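Local atomic coordinates of Ddb_g0293866 (Dictyostelium discoideum, PDB entry 5LW6), a protein that binds ADP-ribose through the macrodomain modelled here, one part of a longer protein that is probably a sensor of DNA damage binding poly-ADP-ribose. Residues I76-H88 with L241-D253. Sequence-based numbering, arbitrary orientation. Where two conformers were deposited one is given.
Sequences ISANAISEYLHFH and LLETYHSLFNALD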
loop_
_atom_site.group_PDB
_atom_site.type_symbol
_atom_site.label_atom_id
_atom_site.label_comp_id
_atom_site.label_asym_id
_atom_site.label_seq_id
_atom_site.Cartn_x
_atom_site.Cartn_y
_atom_site.Cartn_z
ATOM N N ILE A 76 -0.363 11.142 9.240
ATOM C CA ILE A 76 -0.371 9.727 9.609
ATOM C C ILE A 76 0.627 8.954 8.740
ATOM O O ILE A 76 1.438 8.230 9.267
ATOM C CB ILE A 76 -1.767 9.138 9.487
ATOM C CG1 ILE A 76 -2.639 9.643 10.606
ATOM C CG2 ILE A 76 -1.762 7.600 9.506
ATOM C CD1 ILE A 76 -4.097 9.494 10.304
ATOM N N SER A 77 0.580 9.153 7.426
ATOM C CA SER A 77 1.436 8.513 6.491
ATOM C C SER A 77 2.902 8.814 6.856
ATOM O O SER A 77 3.754 7.920 6.962
ATOM C CB SER A 77 1.165 9.144 5.060
ATOM O OG SER A 77 1.983 8.523 4.148
ATOM N N ALA A 78 3.225 10.096 6.976
ATOM C CA ALA A 78 4.631 10.506 7.205
ATOM C C ALA A 78 5.143 9.930 8.512
ATOM O O ALA A 78 6.270 9.446 8.607
ATOM C CB ALA A 78 4.793 12.013 7.257
ATOM N N ASN A 79 4.313 10.031 9.548
ATOM C CA ASN A 79 4.712 9.536 10.821
ATOM C C ASN A 79 4.905 7.990 10.811
ATOM O O ASN A 79 5.850 7.474 11.410
ATOM C CB ASN A 79 3.744 10.024 11.931
ATOM C CG ASN A 79 4.081 11.474 12.427
ATOM O OD1 ASN A 79 3.216 12.146 13.007
ATOM N ND2 ASN A 79 5.312 11.962 12.201
ATOM N N ALA A 80 4.011 7.237 10.165
ATOM C CA ALA A 80 4.082 5.810 10.133
ATOM C C ALA A 80 5.347 5.387 9.351
ATOM O O ALA A 80 6.053 4.440 9.721
ATOM C CB ALA A 80 2.851 5.204 9.489
ATOM N N ILE A 81 5.627 6.114 8.270
ATOM C CA ILE A 81 6.739 5.798 7.412
ATOM C C ILE A 81 8.036 6.003 8.195
ATOM O O ILE A 81 8.971 5.183 8.146
ATOM C CB ILE A 81 6.722 6.630 6.088
ATOM C CG1 ILE A 81 5.627 6.051 5.129
ATOM C CG2 ILE A 81 8.080 6.596 5.344
ATOM C CD1 ILE A 81 5.171 7.005 4.035
ATOM N N SER A 82 8.096 7.128 8.877
ATOM C CA SER A 82 9.272 7.455 9.656
ATOM C C SER A 82 9.461 6.478 10.812
ATOM O O SER A 82 10.584 6.068 11.104
ATOM C CB SER A 82 9.304 8.954 10.057
ATOM O OG SER A 82 10.507 9.183 10.744
ATOM N N GLU A 83 8.368 6.035 11.447
ATOM C CA GLU A 83 8.421 5.073 12.490
ATOM C C GLU A 83 9.053 3.755 12.000
ATOM O O GLU A 83 9.971 3.204 12.648
ATOM C CB GLU A 83 7.045 4.826 13.068
ATOM C CG GLU A 83 6.937 3.825 14.209
ATOM C CD GLU A 83 5.491 3.582 14.657
ATOM O OE1 GLU A 83 4.648 3.278 13.761
ATOM O OE2 GLU A 83 5.170 3.675 15.891
ATOM N N TYR A 84 8.571 3.286 10.871
ATOM C CA TYR A 84 9.081 2.052 10.275
ATOM C C TYR A 84 10.547 2.228 9.876
ATOM O O TYR A 84 11.415 1.391 10.244
ATOM C CB TYR A 84 8.207 1.731 9.069
ATOM C CG TYR A 84 8.674 0.459 8.310
ATOM C CD1 TYR A 84 8.315 -0.810 8.780
ATOM C CD2 TYR A 84 9.469 0.533 7.200
ATOM C CE1 TYR A 84 8.726 -1.962 8.111
ATOM C CE2 TYR A 84 9.907 -0.615 6.527
ATOM C CZ TYR A 84 9.566 -1.849 6.995
ATOM O OH TYR A 84 10.073 -2.938 6.286
ATOM N N LEU A 85 10.881 3.307 9.162
ATOM C CA LEU A 85 12.285 3.477 8.667
ATOM C C LEU A 85 13.299 3.661 9.815
ATOM O O LEU A 85 14.420 3.184 9.751
ATOM C CB LEU A 85 12.370 4.556 7.627
ATOM C CG LEU A 85 11.653 4.266 6.294
ATOM C CD1 LEU A 85 11.726 5.513 5.402
ATOM C CD2 LEU A 85 12.291 3.099 5.588
ATOM N N HIS A 86 12.921 4.383 10.848
ATOM C CA HIS A 86 13.805 4.582 12.012
ATOM C C HIS A 86 14.012 3.309 12.727
ATOM O O HIS A 86 15.131 3.018 13.138
ATOM C CB HIS A 86 13.192 5.611 12.973
ATOM C CG HIS A 86 13.360 7.018 12.484
ATOM N ND1 HIS A 86 12.506 8.049 12.829
ATOM C CD2 HIS A 86 14.266 7.552 11.645
ATOM C CE1 HIS A 86 12.903 9.166 12.242
ATOM N NE2 HIS A 86 13.952 8.884 11.493
ATOM N N PHE A 87 12.965 2.534 12.920
ATOM C CA PHE A 87 13.080 1.251 13.549
ATOM C C PHE A 87 14.090 0.386 12.778
ATOM O O PHE A 87 14.861 -0.409 13.397
ATOM C CB PHE A 87 11.746 0.567 13.594
ATOM C CG PHE A 87 11.732 -0.754 14.251
ATOM C CD1 PHE A 87 11.541 -0.862 15.601
ATOM C CD2 PHE A 87 11.882 -1.946 13.485
ATOM C CE1 PHE A 87 11.536 -2.130 16.186
ATOM C CE2 PHE A 87 11.857 -3.201 14.087
ATOM C CZ PHE A 87 11.650 -3.280 15.437
ATOM N N HIS A 88 14.033 0.470 11.451
ATOM C CA HIS A 88 14.872 -0.278 10.559
ATOM C C HIS A 88 16.062 0.493 10.056
ATOM O O HIS A 88 16.486 0.304 8.905
ATOM C CB HIS A 88 14.023 -0.708 9.364
ATOM C CG HIS A 88 13.019 -1.753 9.688
ATOM N ND1 HIS A 88 13.360 -3.008 10.098
ATOM C CD2 HIS A 88 11.677 -1.765 9.577
ATOM C CE1 HIS A 88 12.276 -3.767 10.222
ATOM N NE2 HIS A 88 11.238 -3.020 9.949
ATOM N N LEU A 241 -6.784 4.357 9.849
ATOM C CA LEU A 241 -5.812 4.601 8.744
ATOM C C LEU A 241 -4.396 4.270 9.236
ATOM O O LEU A 241 -3.579 3.674 8.530
ATOM C CB LEU A 241 -5.911 6.012 8.252
ATOM C CG LEU A 241 -4.977 6.375 7.103
ATOM C CD1 LEU A 241 -5.333 5.562 5.888
ATOM C CD2 LEU A 241 -5.117 7.856 6.844
ATOM N N LEU A 242 -4.050 4.670 10.453
ATOM C CA LEU A 242 -2.775 4.287 11.000
ATOM C C LEU A 242 -2.590 2.802 11.069
ATOM O O LEU A 242 -1.495 2.295 10.742
ATOM C CB LEU A 242 -2.533 4.934 12.386
ATOM C CG LEU A 242 -1.228 4.554 13.061
ATOM C CD1 LEU A 242 -0.060 5.146 12.353
ATOM C CD2 LEU A 242 -1.294 4.977 14.526
ATOM N N GLU A 243 -3.617 2.091 11.527
ATOM C CA GLU A 243 -3.533 0.652 11.607
ATOM C C GLU A 243 -3.314 0.039 10.214
ATOM O O GLU A 243 -2.640 -0.969 10.096
ATOM C CB GLU A 243 -4.819 0.097 12.209
ATOM C CG GLU A 243 -4.899 -1.414 12.313
ATOM C CD GLU A 243 -3.888 -2.160 13.161
ATOM O OE1 GLU A 243 -3.068 -1.591 13.931
ATOM O OE2 GLU A 243 -3.967 -3.440 13.086
ATOM N N THR A 244 -3.909 0.631 9.187
ATOM C CA THR A 244 -3.683 0.211 7.779
ATOM C C THR A 244 -2.177 0.272 7.454
ATOM O O THR A 244 -1.617 -0.678 6.924
ATOM C CB THR A 244 -4.535 0.967 6.785
ATOM O OG1 THR A 244 -5.918 1.062 7.204
ATOM C CG2 THR A 244 -4.482 0.314 5.479
ATOM N N TYR A 245 -1.534 1.356 7.814
ATOM C CA TYR A 245 -0.106 1.458 7.561
ATOM C C TYR A 245 0.672 0.420 8.350
ATOM O O TYR A 245 1.552 -0.255 7.853
ATOM C CB TYR A 245 0.444 2.863 7.862
ATOM C CG TYR A 245 0.216 3.838 6.736
ATOM C CD1 TYR A 245 1.073 3.868 5.635
ATOM C CD2 TYR A 245 -0.832 4.697 6.721
ATOM C CE1 TYR A 245 0.852 4.748 4.595
ATOM C CE2 TYR A 245 -1.049 5.589 5.678
ATOM C CZ TYR A 245 -0.216 5.597 4.591
ATOM O OH TYR A 245 -0.450 6.486 3.500
ATOM N N HIS A 246 0.332 0.263 9.619
ATOM C CA HIS A 246 0.982 -0.789 10.432
ATOM C C HIS A 246 0.843 -2.164 9.821
ATOM O O HIS A 246 1.783 -2.887 9.732
ATOM C CB HIS A 246 0.457 -0.757 11.862
ATOM C CG HIS A 246 0.971 0.395 12.663
ATOM N ND1 HIS A 246 0.233 1.007 13.666
ATOM C CD2 HIS A 246 2.167 1.024 12.644
ATOM C CE1 HIS A 246 0.946 2.000 14.183
ATOM N NE2 HIS A 246 2.141 2.004 13.610
ATOM N N SER A 247 -0.364 -2.520 9.403
ATOM C CA SER A 247 -0.612 -3.773 8.724
ATOM C C SER A 247 0.212 -3.929 7.465
ATOM O O SER A 247 0.760 -5.023 7.165
ATOM C CB SER A 247 -2.086 -3.838 8.354
ATOM O OG SER A 247 -2.779 -3.979 9.550
ATOM N N LEU A 248 0.264 -2.880 6.668
ATOM C CA LEU A 248 1.044 -2.915 5.446
ATOM C C LEU A 248 2.507 -3.197 5.738
ATOM O O LEU A 248 3.152 -4.007 5.088
ATOM C CB LEU A 248 0.821 -1.596 4.717
ATOM C CG LEU A 248 1.636 -1.394 3.454
ATOM C CD1 LEU A 248 1.320 -2.479 2.425
ATOM C CD2 LEU A 248 1.345 -0.006 2.903
ATOM N N PHE A 249 3.080 -2.468 6.692
ATOM C CA PHE A 249 4.478 -2.623 6.983
ATOM C C PHE A 249 4.735 -3.905 7.730
ATOM O O PHE A 249 5.779 -4.523 7.552
ATOM C CB PHE A 249 5.013 -1.406 7.763
ATOM C CG PHE A 249 5.012 -0.134 6.965
ATOM C CD1 PHE A 249 5.300 -0.131 5.577
ATOM C CD2 PHE A 249 4.699 1.024 7.536
ATOM C CE1 PHE A 249 5.256 1.053 4.825
ATOM C CE2 PHE A 249 4.674 2.222 6.797
ATOM C CZ PHE A 249 4.958 2.230 5.466
ATOM N N ASN A 250 3.752 -4.408 8.456
ATOM C CA ASN A 250 3.888 -5.737 9.017
ATOM C C ASN A 250 3.989 -6.797 7.898
ATOM O O ASN A 250 4.803 -7.710 7.993
ATOM C CB ASN A 250 2.697 -6.097 9.900
ATOM C CG ASN A 250 2.708 -5.359 11.192
ATOM O OD1 ASN A 250 3.689 -4.738 11.560
ATOM N ND2 ASN A 250 1.602 -5.449 11.932
ATOM N N ALA A 251 3.209 -6.661 6.849
ATOM C CA ALA A 251 3.291 -7.551 5.717
ATOM C C ALA A 251 4.661 -7.459 5.070
ATOM O O ALA A 251 5.249 -8.455 4.648
ATOM C CB ALA A 251 2.225 -7.263 4.727
ATOM N N LEU A 252 5.182 -6.257 4.946
ATOM C CA LEU A 252 6.483 -6.089 4.350
ATOM C C LEU A 252 7.528 -6.835 5.136
ATOM O O LEU A 252 8.417 -7.477 4.548
ATOM C CB LEU A 252 6.784 -4.587 4.237
ATOM C CG LEU A 252 8.051 -4.222 3.530
ATOM C CD1 LEU A 252 8.130 -4.800 2.134
ATOM C CD2 LEU A 252 8.205 -2.671 3.553
ATOM N N ASP A 253 7.460 -6.782 6.475
ATOM C CA ASP A 253 8.471 -7.448 7.321
ATOM C C ASP A 253 8.308 -8.983 7.386
ATOM O O ASP A 253 9.231 -9.709 7.709
ATOM C CB ASP A 253 8.491 -6.845 8.713
ATOM C CG ASP A 253 9.392 -5.584 8.808
ATOM O OD1 ASP A 253 10.064 -5.214 7.764
ATOM O OD2 ASP A 253 9.410 -4.989 9.929
#
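Tyr-84 and Phe-249 form an offset stack, centroids 4.7 Å apart and planes tilted by 26°, between two helices on the same side of the macrodomain's central sheet. Helices 70-87 and 237-253 run roughly the same way, the short segments crossing at -31°, and spread apart toward their C-terminal ends. Where they are closer, Ala-80 CB lies 3.7 Å from Tyr-245 CB, and Ile-76 lays CG2 over the backbone of Leu-242. Ser-77 CA sits over one face of the Tyr-245 ring (CH-pi), and its OG makes a weak hydrogen bond to the Tyr-245 hydroxyl, whose stronger polar partner is Ile-61. The Phe-249 ring turns its edge to Ile-81 CG1. With CG anti to the backbone N (chi1 178°), Tyr-84 spans the wider end of the interface, and its OH donates to Asp-253 OD1 at 2.7 Å, meeting it from above the carboxylate plane. A leucine in place of Tyr-84 would probably cost Phe-249 its stacking partner and Asp-253 one of its donors. That buried carboxylate is also gripped by Arg-54 and the backbone N of Arg-43. His-246, itself buried, reaches out to the exposed Glu-83, whose OE1 lies in the imidazole plane and accepts from NE2 (2.8 Å) through its syn lone pair. Just past the first helix, His-88 stands nearly perpendicular to the Asp-253 carboxylate, its NE2 donating to the syn lone pair of OD2 at 2.7 Å.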